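Local coordinates for hypothetical protein (PDB 2OD5) that is of unknown function but probably binds nucleic acid through a winged-helix-like fold, at residues L24-I34 with I79-W87. Numbering follows the deposited sequence.
Sequences LGDRPRNTAEI and ICEWATRNW
R29 and W82 form a hydrogen-bonded antiparallel pair that lays the short strand 29-30 along the last strand of a β-hairpin, the three-stranded sheet expected of a winged helix-turn-helix fold and consistent with membership of the HTH clan. R29 N donates to W82 O at 3.0 Å, in the carbonyl plane, and W82 N returns a bond to R29 O. Two residues on, T31 N donates to C80 O, with N30 and E81 forming the non-hydrogen-bonded pair between.

The strand passes directly into helix 31-39 through a capping box: E33 N donates to N30 OD1 and N30 N to E33 OE1. The other carboxylate oxygen, E33 OE2, takes R29 NE at 3.0 Å in a salt bridge, met from above the carboxylate plane but within that of the guanidinium, whose face R27 NH2 overlies.

Apolar contacts flank the ladder. I34 CD1 lies 3.8 Å from W82 CD1, its side chain crossing the indole's at about a right angle, and L55 of helix 48-57 also touches W82. L24 CB meets T84 CG2 near a water that joins L24 O to T84 N.

At the start of helix 85-91, capped by T84 OG1 on W87 N, W87 holds CG anti to the backbone N (chi1 -174°) and brings its indole to P28. P28 CD sits over the six-membered ring, 3.6 Å from the centroid, a CH-pi contact, while W87 NE1 donates a weak hydrogen bond to D26 O. A serine in place of this tryptophan would probably leave P28 without its aromatic platform and D26 O without this donor.

The W82 indole is pinned at its edge: NE1 donates to T31 OG1 at 2.9 Å, 8° out of the ring plane.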
ATOM      1  N   LEU A  24      -4.618   2.102   6.693  1.00 30.43           N
ATOM      2  CA  LEU A  24      -4.184   3.418   6.244  1.00 32.34           C
ATOM      3  C   LEU A  24      -5.080   4.567   6.740  1.00 33.91           C
ATOM      4  O   LEU A  24      -4.810   5.731   6.474  1.00 34.26           O
ATOM      5  CB  LEU A  24      -4.130   3.457   4.720  1.00 31.06           C
ATOM      6  CG  LEU A  24      -3.065   2.605   4.043  1.00 33.98           C
ATOM      7  CD1 LEU A  24      -3.148   2.773   2.540  1.00 32.13           C
ATOM      8  CD2 LEU A  24      -1.653   2.940   4.556  1.00 33.92           C
ATOM      9  N   GLY A  25      -6.124   4.244   7.485  1.00 36.91           N
ATOM     10  CA  GLY A  25      -7.016   5.276   8.016  1.00 37.66           C
ATOM     11  C   GLY A  25      -6.347   6.412   8.763  1.00 38.90           C
ATOM     12  O   GLY A  25      -6.617   7.584   8.478  1.00 42.20           O
ATOM     13  N   ASP A  26      -5.468   6.069   9.694  1.00 39.74           N
ATOM     14  CA  ASP A  26      -4.829   7.065  10.547  0.50 42.73           C
ATOM     15  C   ASP A  26      -3.831   7.959   9.807  1.00 42.12           C
ATOM     16  O   ASP A  26      -3.796   9.161  10.034  1.00 45.32           O
ATOM     17  CB  ASP A  26      -4.150   6.388  11.746  0.50 45.80           C
ATOM     18  CG  ASP A  26      -5.153   5.787  12.734  0.50 51.01           C
ATOM     19  OD1 ASP A  26      -6.304   6.283  12.823  0.50 51.89           O
ATOM     20  OD2 ASP A  26      -4.782   4.815  13.425  0.50 59.11           O
ATOM     21  N   ARG A  27      -3.023   7.390   8.927  1.00 38.29           N
ATOM     22  CA  ARG A  27      -1.989   8.153   8.257  1.00 36.29           C
ATOM     23  C   ARG A  27      -1.368   7.310   7.168  1.00 34.73           C
ATOM     24  O   ARG A  27      -1.526   6.087   7.184  1.00 32.93           O
ATOM     25  CB  ARG A  27      -0.898   8.544   9.254  1.00 37.99           C
ATOM     26  CG  ARG A  27      -0.169   7.368   9.874  1.00 38.01           C
ATOM     27  CD  ARG A  27       0.840   7.828  10.902  1.00 47.06           C
ATOM     28  NE  ARG A  27       1.358   6.678  11.642  1.00 54.45           N
ATOM     29  CZ  ARG A  27       2.514   6.059  11.415  1.00 64.99           C
ATOM     30  NH1 ARG A  27       3.363   6.470  10.459  1.00 68.28           N
ATOM     31  NH2 ARG A  27       2.833   5.011  12.174  1.00 70.26           N
ATOM     32  N   PRO A  28      -0.616   7.940   6.248  1.00 32.03           N
ATOM     33  CA  PRO A  28       0.057   7.146   5.218  1.00 31.77           C
ATOM     34  C   PRO A  28       1.068   6.141   5.775  1.00 33.29           C
ATOM     35  O   PRO A  28       1.660   6.390   6.829  1.00 33.54           O
ATOM     36  CB  PRO A  28       0.776   8.198   4.380  1.00 33.44           C
ATOM     37  CG  PRO A  28       0.016   9.469   4.602  1.00 34.36           C
ATOM     38  CD  PRO A  28      -0.431   9.391   6.034  1.00 34.17           C
ATOM     39  N   ARG A  29       1.262   5.023   5.070  1.00 31.83           N
ATOM     40  CA  ARG A  29       2.230   3.996   5.491  1.00 32.32           C
ATOM     41  C   ARG A  29       2.973   3.491   4.279  1.00 30.86           C
ATOM     42  O   ARG A  29       2.488   3.590   3.156  1.00 30.27           O
ATOM     43  CB  ARG A  29       1.519   2.801   6.176  1.00 34.07           C
ATOM     44  CG  ARG A  29       0.688   3.180   7.386  1.00 35.98           C
ATOM     45  CD  ARG A  29       1.502   3.856   8.491  1.00 43.41           C
ATOM     46  NE  ARG A  29       2.067   2.893   9.410  1.00 46.61           N
ATOM     47  CZ  ARG A  29       1.432   2.405  10.477  1.00 47.63           C
ATOM     48  NH1 ARG A  29       0.188   2.769  10.773  1.00 50.40           N
ATOM     49  NH2 ARG A  29       2.045   1.517  11.236  1.00 51.99           N
ATOM     50  N   ASN A  30       4.162   2.940   4.491  1.00 30.69           N
ATOM     51  CA  ASN A  30       4.945   2.432   3.377  1.00 31.16           C
ATOM     52  C   ASN A  30       4.618   0.968   3.074  1.00 29.86           C
ATOM     53  O   ASN A  30       3.929   0.282   3.855  1.00 31.14           O
ATOM     54  CB  ASN A  30       6.465   2.694   3.572  1.00 32.64           C
ATOM     55  CG  ASN A  30       7.080   1.844   4.639  1.00 39.65           C
ATOM     56  OD1 ASN A  30       6.856   0.631   4.706  1.00 35.95           O
ATOM     57  ND2 ASN A  30       7.894   2.463   5.474  1.00 42.86           N
ATOM     58  N   THR A  31       5.028   0.503   1.907  1.00 30.86           N
ATOM     59  CA  THR A  31       4.628  -0.810   1.420  1.00 32.22           C
ATOM     60  C   THR A  31       5.033  -1.938   2.378  1.00 32.59           C
ATOM     61  O   THR A  31       4.281  -2.900   2.568  1.00 34.03           O
ATOM     62  CB  THR A  31       5.236  -1.135   0.020  1.00 36.19           C
ATOM     63  OG1 THR A  31       4.885  -0.116  -0.924  1.00 35.43           O
ATOM     64  CG2 THR A  31       4.686  -2.477  -0.516  1.00 37.15           C
ATOM     65  N   ALA A  32       6.199  -1.795   2.985  1.00 33.07           N
ATOM     66  CA  ALA A  32       6.707  -2.774   3.950  1.00 33.85           C
ATOM     67  C   ALA A  32       5.832  -2.884   5.189  1.00 32.49           C
ATOM     68  O   ALA A  32       5.558  -3.986   5.685  1.00 29.98           O
ATOM     69  CB  ALA A  32       8.167  -2.405   4.348  1.00 34.11           C
ATOM     70  N   GLU A  33       5.455  -1.734   5.751  1.00 30.68           N
ATOM     71  CA  GLU A  33       4.545  -1.705   6.879  1.00 31.99           C
ATOM     72  C   GLU A  33       3.185  -2.322   6.520  1.00 29.14           C
ATOM     73  O   GLU A  33       2.588  -3.060   7.314  1.00 30.43           O
ATOM     74  CB  GLU A  33       4.322  -0.271   7.342  1.00 31.38           C
ATOM     75  CG  GLU A  33       5.533   0.448   7.858  1.00 37.70           C
ATOM     76  CD  GLU A  33       5.149   1.877   8.255  1.00 44.33           C
ATOM     77  OE1 GLU A  33       4.922   2.738   7.335  1.00 46.91           O
ATOM     78  OE2 GLU A  33       5.008   2.111   9.479  1.00 53.66           O
ATOM     79  N   ILE A  34       2.681  -2.027   5.326  1.00 28.48           N
ATOM     80  CA  ILE A  34       1.406  -2.556   4.877  1.00 29.04           C
ATOM     81  C   ILE A  34       1.483  -4.071   4.740  1.00 29.64           C
ATOM     82  O   ILE A  34       0.629  -4.797   5.258  1.00 28.63           O
ATOM     83  CB  ILE A  34       0.932  -1.910   3.542  1.00 28.79           C
ATOM     84  CG1 ILE A  34       0.748  -0.382   3.711  1.00 29.66           C
ATOM     85  CG2 ILE A  34      -0.400  -2.522   3.088  1.00 29.56           C
ATOM     86  CD1 ILE A  34       0.580   0.360   2.384  1.00 32.03           C
ATOM     87  N   ILE A  79      10.991   2.223  -1.903  1.00 31.08           N
ATOM     88  CA  ILE A  79      10.047   2.208  -0.797  1.00 34.00           C
ATOM     89  C   ILE A  79       8.950   3.176  -1.236  1.00 31.44           C
ATOM     90  O   ILE A  79       9.252   4.310  -1.578  1.00 31.62           O
ATOM     91  CB  ILE A  79      10.645   2.780   0.520  1.00 38.04           C
ATOM     92  CG1 ILE A  79      12.028   2.220   0.802  1.00 49.64           C
ATOM     93  CG2 ILE A  79       9.691   2.464   1.693  1.00 44.09           C
ATOM     94  CD1 ILE A  79      13.151   3.157   0.423  1.00 56.86           C
ATOM     95  N   CYS A  80       7.702   2.756  -1.227  1.00 31.02           N
ATOM     96  CA  CYS A  80       6.608   3.655  -1.629  1.00 29.71           C
ATOM     97  C   CYS A  80       5.712   3.906  -0.433  1.00 31.59           C
ATOM     98  O   CYS A  80       5.584   3.048   0.458  1.00 30.35           O
ATOM     99  CB  CYS A  80       5.813   3.060  -2.777  1.00 36.09           C
ATOM    100  SG  CYS A  80       6.829   2.852  -4.287  1.00 39.41           S
ATOM    101  N   GLU A  81       5.112   5.090  -0.411  1.00 27.55           N
ATOM    102  CA  GLU A  81       4.237   5.518   0.655  1.00 30.02           C
ATOM    103  C   GLU A  81       2.842   5.643   0.072  1.00 30.11           C
ATOM    104  O   GLU A  81       2.666   6.215  -1.019  1.00 28.30           O
ATOM    105  CB  GLU A  81       4.674   6.894   1.176  1.00 30.57           C
ATOM    106  CG  GLU A  81       6.052   6.887   1.827  1.00 36.31           C
ATOM    107  CD  GLU A  81       6.773   8.211   1.761  1.00 36.02           C
ATOM    108  OE1 GLU A  81       6.175   9.244   1.413  1.00 40.63           O
ATOM    109  OE2 GLU A  81       7.965   8.207   2.035  1.00 40.66           O
ATOM    110  N   TRP A  82       1.859   5.140   0.815  1.00 28.58           N
ATOM    111  CA  TRP A  82       0.483   5.085   0.349  1.00 26.52           C
ATOM    112  C   TRP A  82      -0.482   5.653   1.373  1.00 27.60           C
ATOM    113  O   TRP A  82      -0.266   5.522   2.574  1.00 28.58           O
ATOM    114  CB  TRP A  82       0.125   3.629   0.100  1.00 27.12           C
ATOM    115  CG  TRP A  82       0.985   2.922  -0.819  1.00 28.25           C
ATOM    116  CD1 TRP A  82       2.134   2.242  -0.496  1.00 33.71           C
ATOM    117  CD2 TRP A  82       0.849   2.825  -2.230  1.00 26.39           C
ATOM    118  NE1 TRP A  82       2.686   1.691  -1.618  1.00 33.76           N
ATOM    119  CE2 TRP A  82       1.929   2.036  -2.694  1.00 30.60           C
ATOM    120  CE3 TRP A  82      -0.098   3.278  -3.147  1.00 33.77           C
ATOM    121  CZ2 TRP A  82       2.080   1.702  -4.015  1.00 36.40           C
ATOM    122  CZ3 TRP A  82       0.069   2.930  -4.478  1.00 35.49           C
ATOM    123  CH2 TRP A  82       1.170   2.176  -4.884  1.00 30.74           C
ATOM    124  N   ALA A  83      -1.586   6.223   0.891  1.00 27.97           N
ATOM    125  CA  ALA A  83      -2.625   6.813   1.727  1.00 27.53           C
ATOM    126  C   ALA A  83      -3.968   6.501   1.106  1.00 27.72           C
ATOM    127  O   ALA A  83      -4.057   6.224  -0.089  1.00 28.70           O
ATOM    128  CB  ALA A  83      -2.433   8.339   1.780  1.00 29.59           C
ATOM    129  N   THR A  84      -5.036   6.592   1.877  1.00 27.47           N
ATOM    130  CA  THR A  84      -6.344   6.525   1.244  1.00 27.37           C
ATOM    131  C   THR A  84      -6.599   7.828   0.519  1.00 26.66           C
ATOM    132  O   THR A  84      -6.144   8.891   0.939  1.00 27.03           O
ATOM    133  CB  THR A  84      -7.473   6.232   2.244  1.00 28.75           C
ATOM    134  OG1 THR A  84      -7.687   7.376   3.077  1.00 28.45           O
ATOM    135  CG2 THR A  84      -7.196   4.949   3.087  1.00 28.85           C
ATOM    136  N   ARG A  85      -7.400   7.776  -0.533  1.00 26.76           N
ATOM    137  CA  ARG A  85      -7.775   9.004  -1.253  1.00 26.34           C
ATOM    138  C   ARG A  85      -8.485   9.995  -0.345  1.00 27.40           C
ATOM    139  O   ARG A  85      -8.315  11.231  -0.460  1.00 27.39           O
ATOM    140  CB  ARG A  85      -8.625   8.654  -2.469  1.00 25.13           C
ATOM    141  CG  ARG A  85      -8.877   9.782  -3.401  1.00 27.75           C
ATOM    142  CD  ARG A  85      -9.670   9.357  -4.591  1.00 28.67           C
ATOM    143  NE  ARG A  85      -8.966   8.400  -5.438  1.00 29.54           N
ATOM    144  CZ  ARG A  85      -8.127   8.734  -6.416  1.00 33.63           C
ATOM    145  NH1 ARG A  85      -7.875  10.013  -6.699  1.00 33.40           N
ATOM    146  NH2 ARG A  85      -7.543   7.792  -7.127  1.00 32.06           N
ATOM    147  N   ASN A  86      -9.358   9.484   0.523  1.00 25.90           N
ATOM    148  CA  ASN A  86     -10.067  10.342   1.453  1.00 26.16           C
ATOM    149  C   ASN A  86      -9.141  11.007   2.468  1.00 26.76           C
ATOM    150  O   ASN A  86      -9.335  12.191   2.821  1.00 28.61           O
ATOM    151  CB  ASN A  86     -11.182   9.578   2.162  1.00 26.39           C
ATOM    152  CG  ASN A  86     -12.403   9.415   1.312  1.00 27.32           C
ATOM    153  OD1 ASN A  86     -12.876  10.357   0.676  1.00 28.40           O
ATOM    154  ND2 ASN A  86     -12.957   8.208   1.327  1.00 28.89           N
ATOM    155  N   TRP A  87      -8.127  10.290   2.917  1.00 29.41           N
ATOM    156  CA  TRP A  87      -7.140  10.891   3.819  1.00 32.05           C
ATOM    157  C   TRP A  87      -6.464  12.079   3.120  1.00 31.14           C
ATOM    158  O   TRP A  87      -6.352  13.175   3.671  1.00 31.55           O
ATOM    159  CB  TRP A  87      -6.090   9.868   4.241  1.00 31.48           C
ATOM    160  CG  TRP A  87      -5.155  10.415   5.284  1.00 36.81           C
ATOM    161  CD1 TRP A  87      -5.273  10.298   6.648  1.00 37.13           C
ATOM    162  CD2 TRP A  87      -3.977  11.167   5.040  1.00 36.52           C
ATOM    163  NE1 TRP A  87      -4.231  10.959   7.267  1.00 39.58           N
ATOM    164  CE2 TRP A  87      -3.432  11.512   6.298  1.00 36.91           C
ATOM    165  CE3 TRP A  87      -3.336  11.616   3.871  1.00 33.75           C
ATOM    166  CZ2 TRP A  87      -2.293  12.280   6.416  1.00 40.42           C
ATOM    167  CZ3 TRP A  87      -2.203  12.381   3.994  1.00 40.56           C
ATOM    168  CH2 TRP A  87      -1.685  12.691   5.260  1.00 39.41           C
TER
HETATM  169  O   HOH W   1      -3.945   7.421   4.573  1.00 22.69           O
HETATM  170  O   HOH W   2       7.540  -0.195  -2.259  1.00 50.96           O